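Local structure of galactose mutarotase-like protein (Clostridium acetobutylicum, 3OS7) at residues 14-18 with 60-65; 147-151 with 176-180; 205-211 with 247-252. The protein probably binds a carbohydrate and may interconvert the anomers of an aldose sugar. One frame throughout, in Å; residues are numbered along the deposited sequence.

Interaction 1 of 3, residues 14-18 with 60-65; sequences IWSEH and LKFEDF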
loop_
_atom_site.group_PDB
_atom_site.type_symbol
_atom_site.label_atom_id
_atom_site.label_comp_id
_atom_site.label_asym_id
_atom_site.label_seq_id
_atom_site.Cartn_x
_atom_site.Cartn_y
_atom_site.Cartn_z
ATOM N N ILE A 14 1.587 -7.640 -21.951
ATOM C CA ILE A 14 0.184 -7.384 -21.545
ATOM C C ILE A 14 -0.212 -6.047 -22.179
ATOM O O ILE A 14 0.640 -5.219 -22.471
ATOM C CB ILE A 14 0.055 -7.366 -19.979
ATOM C CG1 ILE A 14 -1.406 -7.337 -19.520
ATOM C CG2 ILE A 14 0.761 -6.180 -19.393
ATOM C CD1 ILE A 14 -1.575 -7.605 -18.016
ATOM N N TRP A 15 -1.505 -5.856 -22.426
ATOM C CA TRP A 15 -1.991 -4.638 -23.087
ATOM C C TRP A 15 -1.217 -4.362 -24.375
ATOM O O TRP A 15 -0.799 -3.226 -24.635
ATOM C CB TRP A 15 -1.889 -3.441 -22.143
ATOM C CG TRP A 15 -3.001 -3.308 -21.197
ATOM C CD1 TRP A 15 -4.316 -3.123 -21.507
ATOM C CD2 TRP A 15 -2.917 -3.270 -19.766
ATOM N NE1 TRP A 15 -5.062 -2.999 -20.351
ATOM C CE2 TRP A 15 -4.226 -3.089 -19.275
ATOM C CE3 TRP A 15 -1.867 -3.401 -18.853
ATOM C CZ2 TRP A 15 -4.511 -3.020 -17.910
ATOM C CZ3 TRP A 15 -2.150 -3.343 -17.505
ATOM C CH2 TRP A 15 -3.467 -3.143 -17.047
ATOM N N SER A 16 -0.981 -5.421 -25.148
ATOM C CA SER A 16 -0.312 -5.351 -26.469
ATOM C C SER A 16 1.184 -4.995 -26.539
ATOM O O SER A 16 1.890 -5.550 -27.369
ATOM C CB SER A 16 -1.095 -4.443 -27.436
ATOM O OG SER A 16 -2.454 -4.832 -27.457
ATOM N N GLU A 17 1.661 -4.055 -25.731
ATOM C CA GLU A 17 3.041 -3.587 -25.861
ATOM C C GLU A 17 3.755 -3.376 -24.536
ATOM O O GLU A 17 4.824 -2.782 -24.504
ATOM C CB GLU A 17 3.084 -2.283 -26.675
ATOM C CG GLU A 17 2.061 -1.232 -26.201
ATOM C CD GLU A 17 2.195 0.121 -26.898
ATOM O OE1 GLU A 17 2.825 0.210 -27.978
ATOM O OE2 GLU A 17 1.664 1.105 -26.352
ATOM N N HIS A 18 3.201 -3.882 -23.440
ATOM C CA HIS A 18 3.852 -3.685 -22.131
ATOM C C HIS A 18 4.370 -4.972 -21.533
ATOM O O HIS A 18 3.722 -5.986 -21.590
ATOM C CB HIS A 18 2.894 -3.008 -21.168
ATOM C CG HIS A 18 2.411 -1.695 -21.664
ATOM N ND1 HIS A 18 3.119 -0.525 -21.473
ATOM C CD2 HIS A 18 1.306 -1.361 -22.368
ATOM C CE1 HIS A 18 2.466 0.473 -22.044
ATOM N NE2 HIS A 18 1.357 -0.007 -22.583
ATOM N N LEU A 60 -10.432 -3.039 -19.264
ATOM C CA LEU A 60 -9.822 -1.771 -18.850
ATOM C C LEU A 60 -8.664 -1.453 -19.762
ATOM O O LEU A 60 -7.774 -2.285 -19.953
ATOM C CB LEU A 60 -9.307 -1.831 -17.398
ATOM C CG LEU A 60 -8.852 -0.497 -16.809
ATOM C CD1 LEU A 60 -10.070 0.377 -16.568
ATOM C CD2 LEU A 60 -8.066 -0.671 -15.500
ATOM N N LYS A 61 -8.661 -0.249 -20.327
ATOM C CA LYS A 61 -7.568 0.186 -21.179
ATOM C C LYS A 61 -6.339 0.531 -20.366
ATOM O O LYS A 61 -6.449 1.036 -19.259
ATOM C CB LYS A 61 -7.983 1.415 -22.012
ATOM C CG LYS A 61 -9.108 1.146 -22.988
ATOM C CD LYS A 61 -9.238 2.237 -24.045
ATOM C CE LYS A 61 -9.570 3.588 -23.462
ATOM N NZ LYS A 61 -10.033 4.558 -24.522
ATOM N N PHE A 62 -5.165 0.322 -20.955
ATOM C CA PHE A 62 -3.911 0.644 -20.300
ATOM C C PHE A 62 -3.917 2.067 -19.761
ATOM O O PHE A 62 -3.532 2.309 -18.628
ATOM C CB PHE A 62 -2.715 0.477 -21.242
ATOM C CG PHE A 62 -1.416 0.862 -20.614
ATOM C CD1 PHE A 62 -0.765 -0.013 -19.753
ATOM C CD2 PHE A 62 -0.866 2.126 -20.821
ATOM C CE1 PHE A 62 0.424 0.346 -19.160
ATOM C CE2 PHE A 62 0.339 2.486 -20.230
ATOM C CZ PHE A 62 0.980 1.591 -19.394
ATOM N N GLU A 63 -4.342 3.006 -20.589
ATOM C CA GLU A 63 -4.274 4.405 -20.232
ATOM C C GLU A 63 -5.140 4.753 -19.015
ATOM O O GLU A 63 -4.736 5.579 -18.197
ATOM C CB GLU A 63 -4.702 5.264 -21.424
ATOM C CG GLU A 63 -4.147 6.663 -21.375
ATOM C CD GLU A 63 -2.625 6.706 -21.445
ATOM O OE1 GLU A 63 -1.993 5.714 -21.897
ATOM O OE2 GLU A 63 -2.061 7.749 -21.048
ATOM N N ASP A 64 -6.301 4.109 -18.898
ATOM C CA ASP A 64 -7.211 4.291 -17.764
ATOM C C ASP A 64 -6.641 3.667 -16.492
ATOM O O ASP A 64 -6.854 4.200 -15.407
ATOM C CB ASP A 64 -8.589 3.707 -18.050
ATOM C CG ASP A 64 -9.316 4.441 -19.187
ATOM O OD1 ASP A 64 -9.095 5.653 -19.343
ATOM O OD2 ASP A 64 -10.075 3.794 -19.938
ATOM N N PHE A 65 -5.879 2.582 -16.642
ATOM C CA PHE A 65 -5.119 2.023 -15.529
ATOM C C PHE A 65 -4.004 2.986 -15.099
ATOM O O PHE A 65 -3.925 3.386 -13.925
ATOM C CB PHE A 65 -4.553 0.653 -15.880
ATOM C CG PHE A 65 -3.682 0.055 -14.795
ATOM C CD1 PHE A 65 -4.147 -0.053 -13.481
ATOM C CD2 PHE A 65 -2.407 -0.380 -15.079
ATOM C CE1 PHE A 65 -3.345 -0.606 -12.482
ATOM C CE2 PHE A 65 -1.596 -0.919 -14.073
ATOM C CZ PHE A 65 -2.066 -1.033 -12.782
#
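Trp15 and Leu60 make the one hydrogen bond of this contact: the indole NE1 donates to the carbonyl O of Leu60 over 2.8 Å. It is nearly straight, with an N-H...O angle of 166°, and the oxygen lies in the indole plane. The bond fixes the rotation of the indole, with one face turned to the first turn of the helix that begins at Phe62.

Aromatic contacts supply most of the rest. Phe62 CB sits over the five-membered ring of Trp15, 3.9 Å from its centroid, in a CH-pi contact, while the Phe62 ring turns an edge to the six-membered ring in an offset edge-to-face pair, planes 74° apart. The same Phe62 ring stacks face-to-face on His18, with centroids 3.6 Å apart. CG of Phe62 stands anti to the backbone N (chi1 177°), which places the ring with a face to the imidazole and an edge to the indole. His18 ND1 is also hydrogen-bonded to Asp35, which steadies the imidazole.

Apolar packing continues to Phe65, whose CD2 lies 3.6 Å from Trp15 CH2; these two rings are nearly parallel but slid apart. Val36 also touches both phenylalanines.

Together Trp15, His18, Phe62 and Phe65 form an aromatic cluster near the surface, joining the hairpin turn between strands 8-14 and 18-25 to the start of helix 62-67.

Interaction 2 of 3, residues 147-151 with 176-180; sequences FSHEF and EEMPL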
loop_
_atom_site.group_PDB
_atom_site.type_symbol
_atom_site.label_atom_id
_atom_site.label_comp_id
_atom_site.label_asym_id
_atom_site.label_seq_id
_atom_site.Cartn_x
_atom_site.Cartn_y
_atom_site.Cartn_z
ATOM N N PHE A 147 11.151 18.637 -6.311
ATOM C CA PHE A 147 11.695 17.832 -5.213
ATOM C C PHE A 147 13.126 17.434 -5.574
ATOM O O PHE A 147 13.381 16.362 -6.155
ATOM C CB PHE A 147 10.807 16.621 -5.002
ATOM C CG PHE A 147 11.128 15.844 -3.796
ATOM C CD1 PHE A 147 10.763 16.308 -2.551
ATOM C CD2 PHE A 147 11.796 14.629 -3.891
ATOM C CE1 PHE A 147 11.060 15.563 -1.406
ATOM C CE2 PHE A 147 12.071 13.881 -2.748
ATOM C CZ PHE A 147 11.714 14.356 -1.523
ATOM N N SER A 148 14.064 18.325 -5.283
ATOM C CA SER A 148 15.402 18.175 -5.827
ATOM C C SER A 148 16.292 17.256 -4.984
ATOM O O SER A 148 17.342 17.678 -4.461
ATOM C CB SER A 148 16.055 19.544 -6.029
ATOM O OG SER A 148 15.247 20.336 -6.885
ATOM N N HIS A 149 15.883 15.994 -4.903
ATOM C CA HIS A 149 16.669 14.950 -4.273
ATOM C C HIS A 149 16.649 13.731 -5.165
ATOM O O HIS A 149 15.582 13.129 -5.357
ATOM C CB HIS A 149 16.079 14.525 -2.916
ATOM C CG HIS A 149 15.952 15.641 -1.926
ATOM N ND1 HIS A 149 16.989 16.040 -1.114
ATOM C CD2 HIS A 149 14.902 16.429 -1.605
ATOM C CE1 HIS A 149 16.583 17.036 -0.343
ATOM N NE2 HIS A 149 15.325 17.311 -0.643
ATOM N N GLU A 150 17.804 13.345 -5.705
ATOM C CA GLU A 150 17.923 12.053 -6.371
ATOM C C GLU A 150 17.645 10.925 -5.372
ATOM O O GLU A 150 17.993 11.013 -4.201
ATOM C CB GLU A 150 19.294 11.880 -7.037
ATOM C CG GLU A 150 19.492 12.858 -8.210
ATOM C CD GLU A 150 20.694 12.544 -9.093
ATOM O OE1 GLU A 150 21.795 12.390 -8.557
ATOM O OE2 GLU A 150 20.543 12.501 -10.342
ATOM N N PHE A 151 16.966 9.890 -5.825
ATOM C CA PHE A 151 16.693 8.736 -4.972
ATOM C C PHE A 151 16.453 7.484 -5.801
ATOM O O PHE A 151 16.221 7.566 -7.002
ATOM C CB PHE A 151 15.517 9.017 -3.997
ATOM C CG PHE A 151 14.161 9.196 -4.658
ATOM C CD1 PHE A 151 13.414 8.100 -5.039
ATOM C CD2 PHE A 151 13.622 10.473 -4.855
ATOM C CE1 PHE A 151 12.167 8.261 -5.634
ATOM C CE2 PHE A 151 12.395 10.648 -5.430
ATOM C CZ PHE A 151 11.654 9.506 -5.823
ATOM N N GLU A 176 21.564 16.321 0.366
ATOM C CA GLU A 176 20.814 16.994 1.421
ATOM C C GLU A 176 19.844 16.040 2.115
ATOM O O GLU A 176 19.464 15.001 1.575
ATOM C CB GLU A 176 20.016 18.159 0.841
ATOM C CG GLU A 176 20.868 19.287 0.271
ATOM C CD GLU A 176 20.035 20.356 -0.390
ATOM O OE1 GLU A 176 19.508 20.111 -1.502
ATOM O OE2 GLU A 176 19.913 21.449 0.194
ATOM N N GLU A 177 19.396 16.450 3.290
ATOM C CA GLU A 177 18.381 15.725 4.035
ATOM C C GLU A 177 17.074 15.638 3.233
ATOM O O GLU A 177 16.577 16.653 2.791
ATOM C CB GLU A 177 18.135 16.490 5.333
ATOM C CG GLU A 177 17.574 15.680 6.433
ATOM C CD GLU A 177 17.192 16.508 7.648
ATOM O OE1 GLU A 177 17.303 17.765 7.630
ATOM O OE2 GLU A 177 16.761 15.886 8.627
HETATM N N MSE A 178 16.531 14.429 3.074
HETATM C CA MSE A 178 15.365 14.178 2.235
HETATM C C MSE A 178 14.133 13.850 3.092
HETATM O O MSE A 178 14.148 12.909 3.870
HETATM C CB MSE A 178 15.624 13.014 1.299
HETATM C CG MSE A 178 14.567 12.846 0.223
HETATM SE SE MSE A 178 14.759 11.237 -0.784
HETATM C CE MSE A 178 13.693 10.019 0.247
ATOM N N PRO A 179 13.053 14.615 2.922
ATOM C CA PRO A 179 11.791 14.261 3.599
ATOM C C PRO A 179 11.317 12.882 3.194
ATOM O O PRO A 179 11.445 12.506 2.023
ATOM C CB PRO A 179 10.801 15.298 3.043
ATOM C CG PRO A 179 11.679 16.439 2.582
ATOM C CD PRO A 179 12.935 15.832 2.115
ATOM N N LEU A 180 10.708 12.147 4.120
ATOM C CA LEU A 180 10.307 10.782 3.836
ATOM C C LEU A 180 8.973 10.449 4.504
ATOM O O LEU A 180 8.819 10.567 5.726
ATOM C CB LEU A 180 11.350 9.811 4.387
ATOM C CG LEU A 180 11.057 8.318 4.201
ATOM C CD1 LEU A 180 11.266 7.893 2.767
ATOM C CD2 LEU A 180 11.963 7.553 5.129
HETATM O O HOH W 1 19.403 17.891 -2.892
#
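The His149 imidazole presents one face to Met178, a selenomethionine, whose CA stands 4.1 Å from the ring centroid and only 12° off the normal, a CH-pi contact. CG of Met178 approaches the same ring, 3.8 Å from His149 CG. Over one face of Phe147 lies CD2 of His149, and obliquely to this phenyl ring come Met178 CG, 3.7 Å from Phe147 CZ, and Pro179 CD, 4.0 Å from Phe147 CE1. The selenium completes a Met-aromatic contact at the edge of Phe147, at 5.4 Å from its centroid, and reaches Phe151 obliquely, with CB of Phe151 4.0 Å from SE.

Met178 CG is anti to the backbone N (chi1 -169°), which brings CG to Phe147 and His149, with the selenium following toward Phe151. The imidazole is held at both nitrogens from outside the two segments, by Ser174 at ND1 and Tyr95 at NE2; this fixes its rotation while its face packs on Met178.

No direct hydrogen bond spans the segments. A water instead donates to Ser148 O and to Glu176 OE1, each at 2.6 Å, and bridges them at the more exposed end. Ser148 is the centre of an inverse gamma turn.

This Met-aromatic packing joins the loop leading into strand 151-160 to the beginning of strand 178-189 within the antiparallel beta-sandwich of the galactose mutarotase-like fold.

Interaction 3 of 3, residues 205-211 with 247-252; sequences ISIDKFW and SLFSLK
With chi1 at 48°, Ser250 holds OG between its backbone N and carbonyl carbon, while Trp211 turns its indole back along its own strand, CG anti to the carbonyl carbon (chi1 -66°); the two groups thereby meet across an antiparallel strand pair broken by a beta bulge. The register slips by one residue between the Ile207-Leu251 and Phe210-Phe249 pairs, both non-hydrogen-bonded.

At the bulge, successive residues of one strand turn to the same partner. Asp208 N donates to Ser250 O, Lys209 N to Ser250 OG, and Ser250 N returns a bond to Lys209 O. On the Ser206 side of the bulge, Lys252 N bonds to Ser206 O at 2.9 Å and Ser206 OG donates to Lys252 O at 3.0 Å; this hydroxyl also has Gly263 as a partner.

Phe210 and Phe249 share one face of the pair, their rings oblique and CD1 of Phe210 3.7 Å from CE1 of Phe249. Ile207 CG2 rests over the Phe249 ring, 3.8 Å from the centroid, in a CH-pi contact. On the face carrying Trp211 and Leu248, Trp211 CB packs against Leu248 CD2.

Lys252 extends past the Ile207 carbonyl, and a water accepts from its NZ while donating to the carbonyl oxygens of Ile207 and Asp208. A bound tetraethylene glycol, probably from the crystallisation liquor, lies beside Ser250. Trp211 NE1 donates to Ser250 OG over 3.1 Å, the hydroxyl oxygen lying in the indole plane and the N-H...O angle reaching 175°.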
loop_
_atom_site.group_PDB
_atom_site.type_symbol
_atom_site.label_atom_id
_atom_site.label_comp_id
_atom_site.label_asym_id
_atom_site.label_seq_id
_atom_site.Cartn_x
_atom_site.Cartn_y
_atom_site.Cartn_z
ATOM N N ILE A 205 -8.410 -4.756 12.078
ATOM C CA ILE A 205 -7.223 -3.926 11.938
ATOM C C ILE A 205 -6.689 -3.645 13.336
ATOM O O ILE A 205 -7.460 -3.310 14.228
ATOM C CB ILE A 205 -7.514 -2.555 11.276
ATOM C CG1 ILE A 205 -8.238 -2.701 9.937
ATOM C CG2 ILE A 205 -6.193 -1.762 11.077
ATOM C CD1 ILE A 205 -8.755 -1.342 9.367
ATOM N N SER A 206 -5.364 -3.695 13.505
ATOM C CA SER A 206 -4.754 -3.500 14.838
ATOM C C SER A 206 -4.620 -2.007 15.156
ATOM O O SER A 206 -3.522 -1.472 15.229
ATOM C CB SER A 206 -3.400 -4.230 14.907
ATOM O OG SER A 206 -2.489 -3.770 13.925
ATOM N N ILE A 207 -5.765 -1.346 15.324
ATOM C CA ILE A 207 -5.809 0.079 15.519
ATOM C C ILE A 207 -5.485 0.453 16.953
ATOM O O ILE A 207 -5.773 -0.303 17.879
ATOM C CB ILE A 207 -7.173 0.676 15.114
ATOM C CG1 ILE A 207 -8.325 0.083 15.943
ATOM C CG2 ILE A 207 -7.404 0.481 13.611
ATOM C CD1 ILE A 207 -9.705 0.806 15.774
ATOM N N ASP A 208 -4.879 1.628 17.097
ATOM C CA ASP A 208 -4.589 2.252 18.374
ATOM C C ASP A 208 -5.611 3.368 18.597
ATOM O O ASP A 208 -6.591 3.160 19.301
ATOM C CB ASP A 208 -3.146 2.786 18.347
ATOM C CG ASP A 208 -2.677 3.312 19.695
ATOM O OD1 ASP A 208 -3.434 3.232 20.690
ATOM O OD2 ASP A 208 -1.515 3.775 19.745
ATOM N N LYS A 209 -5.435 4.513 17.930
ATOM C CA LYS A 209 -6.367 5.624 18.052
ATOM C C LYS A 209 -6.932 6.011 16.689
ATOM O O LYS A 209 -6.313 5.780 15.642
ATOM C CB LYS A 209 -5.684 6.855 18.702
ATOM C CG LYS A 209 -5.171 6.582 20.118
ATOM C CD LYS A 209 -4.785 7.836 20.830
ATOM C CE LYS A 209 -3.395 8.268 20.450
ATOM N NZ LYS A 209 -3.060 9.612 21.004
ATOM N N PHE A 210 -8.129 6.577 16.728
ATOM C CA PHE A 210 -8.745 7.238 15.589
ATOM C C PHE A 210 -8.288 8.707 15.529
ATOM O O PHE A 210 -8.226 9.377 16.566
ATOM C CB PHE A 210 -10.253 7.158 15.776
ATOM C CG PHE A 210 -11.035 7.923 14.755
ATOM C CD1 PHE A 210 -11.094 7.478 13.461
ATOM C CD2 PHE A 210 -11.707 9.095 15.101
ATOM C CE1 PHE A 210 -11.813 8.147 12.512
ATOM C CE2 PHE A 210 -12.436 9.794 14.143
ATOM C CZ PHE A 210 -12.487 9.301 12.827
ATOM N N TRP A 211 -8.038 9.218 14.321
ATOM C CA TRP A 211 -7.566 10.602 14.110
ATOM C C TRP A 211 -8.599 11.332 13.263
ATOM O O TRP A 211 -8.894 10.928 12.122
ATOM C CB TRP A 211 -6.187 10.599 13.449
ATOM C CG TRP A 211 -5.169 10.013 14.353
ATOM C CD1 TRP A 211 -4.953 8.674 14.595
ATOM C CD2 TRP A 211 -4.256 10.718 15.188
ATOM N NE1 TRP A 211 -3.958 8.509 15.516
ATOM C CE2 TRP A 211 -3.504 9.741 15.904
ATOM C CE3 TRP A 211 -3.982 12.082 15.406
ATOM C CZ2 TRP A 211 -2.523 10.077 16.807
ATOM C CZ3 TRP A 211 -2.957 12.420 16.318
ATOM C CH2 TRP A 211 -2.252 11.421 17.001
ATOM N N SER A 247 -11.464 6.381 6.917
ATOM C CA SER A 247 -10.997 6.635 8.279
ATOM C C SER A 247 -9.489 6.557 8.398
ATOM O O SER A 247 -8.842 5.753 7.742
ATOM C CB SER A 247 -11.588 5.593 9.212
ATOM O OG SER A 247 -13.002 5.690 9.289
ATOM N N LEU A 248 -8.940 7.341 9.326
ATOM C CA LEU A 248 -7.511 7.333 9.617
ATOM C C LEU A 248 -7.267 6.827 11.046
ATOM O O LEU A 248 -7.823 7.393 12.006
ATOM C CB LEU A 248 -6.965 8.746 9.477
ATOM C CG LEU A 248 -5.536 8.995 9.914
ATOM C CD1 LEU A 248 -4.511 8.173 9.098
ATOM C CD2 LEU A 248 -5.241 10.512 9.860
ATOM N N PHE A 249 -6.423 5.802 11.179
ATOM C CA PHE A 249 -6.031 5.276 12.487
ATOM C C PHE A 249 -4.535 5.261 12.651
ATOM O O PHE A 249 -3.801 5.105 11.672
ATOM C CB PHE A 249 -6.524 3.834 12.622
ATOM C CG PHE A 249 -8.025 3.695 12.606
ATOM C CD1 PHE A 249 -8.790 3.996 13.750
ATOM C CD2 PHE A 249 -8.670 3.308 11.460
ATOM C CE1 PHE A 249 -10.176 3.873 13.729
ATOM C CE2 PHE A 249 -10.041 3.176 11.435
ATOM C CZ PHE A 249 -10.800 3.470 12.573
ATOM N N SER A 250 -4.062 5.386 13.884
ATOM C CA SER A 250 -2.727 4.879 14.204
ATOM C C SER A 250 -2.787 3.373 14.448
ATOM O O SER A 250 -3.836 2.830 14.765
ATOM C CB SER A 250 -2.120 5.621 15.387
ATOM O OG SER A 250 -3.024 5.721 16.462
ATOM N N LEU A 251 -1.635 2.720 14.353
ATOM C CA LEU A 251 -1.527 1.278 14.510
ATOM C C LEU A 251 -0.775 0.916 15.771
ATOM O O LEU A 251 0.082 1.664 16.241
ATOM C CB LEU A 251 -0.772 0.679 13.332
ATOM C CG LEU A 251 -1.497 0.755 11.970
ATOM C CD1 LEU A 251 -0.586 0.219 10.874
ATOM C CD2 LEU A 251 -2.803 -0.020 12.035
ATOM N N LYS A 252 -1.064 -0.265 16.288
ATOM C CA LYS A 252 -0.288 -0.847 17.377
ATOM C C LYS A 252 -0.165 -2.336 17.126
ATOM O O LYS A 252 -0.835 -2.876 16.230
ATOM C CB LYS A 252 -0.948 -0.570 18.723
ATOM C CG LYS A 252 -2.346 -1.163 18.857
ATOM C CD LYS A 252 -2.948 -1.006 20.273
ATOM C CE LYS A 252 -4.169 -1.899 20.403
ATOM N NZ LYS A 252 -4.937 -1.578 21.631
HETATM O O HOH W 2 -6.949 0.650 20.416
HETATM O O HOH W 3 -1.747 6.392 18.553
HETATM O O HOH W 4 0.667 2.859 18.703
HETATM O O HOH W 5 -10.294 9.829 9.998
#

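Along the chain the three contacts follow in series, each closing before the next opens, so none nests or crosses. Interaction 1 closes the N-terminal portion, bringing the turn between the first two strands of a five-stranded antiparallel sheet to the helix that follows that sheet. Interaction 2 closes over the hairpin of strands 151-160 and 163-172, tying its entry loop to strand 178-189. Strand 201-213 comes next, and interaction 3 pairs it with strand 246-256, with 35 residues between segments 205-211 and 247-252. Interactions 1 and 3 lie on opposite sides of the chain's centre, their own centres about 36 Å apart; interactions 2 and 3 approach to about 14 Å between nearest atoms.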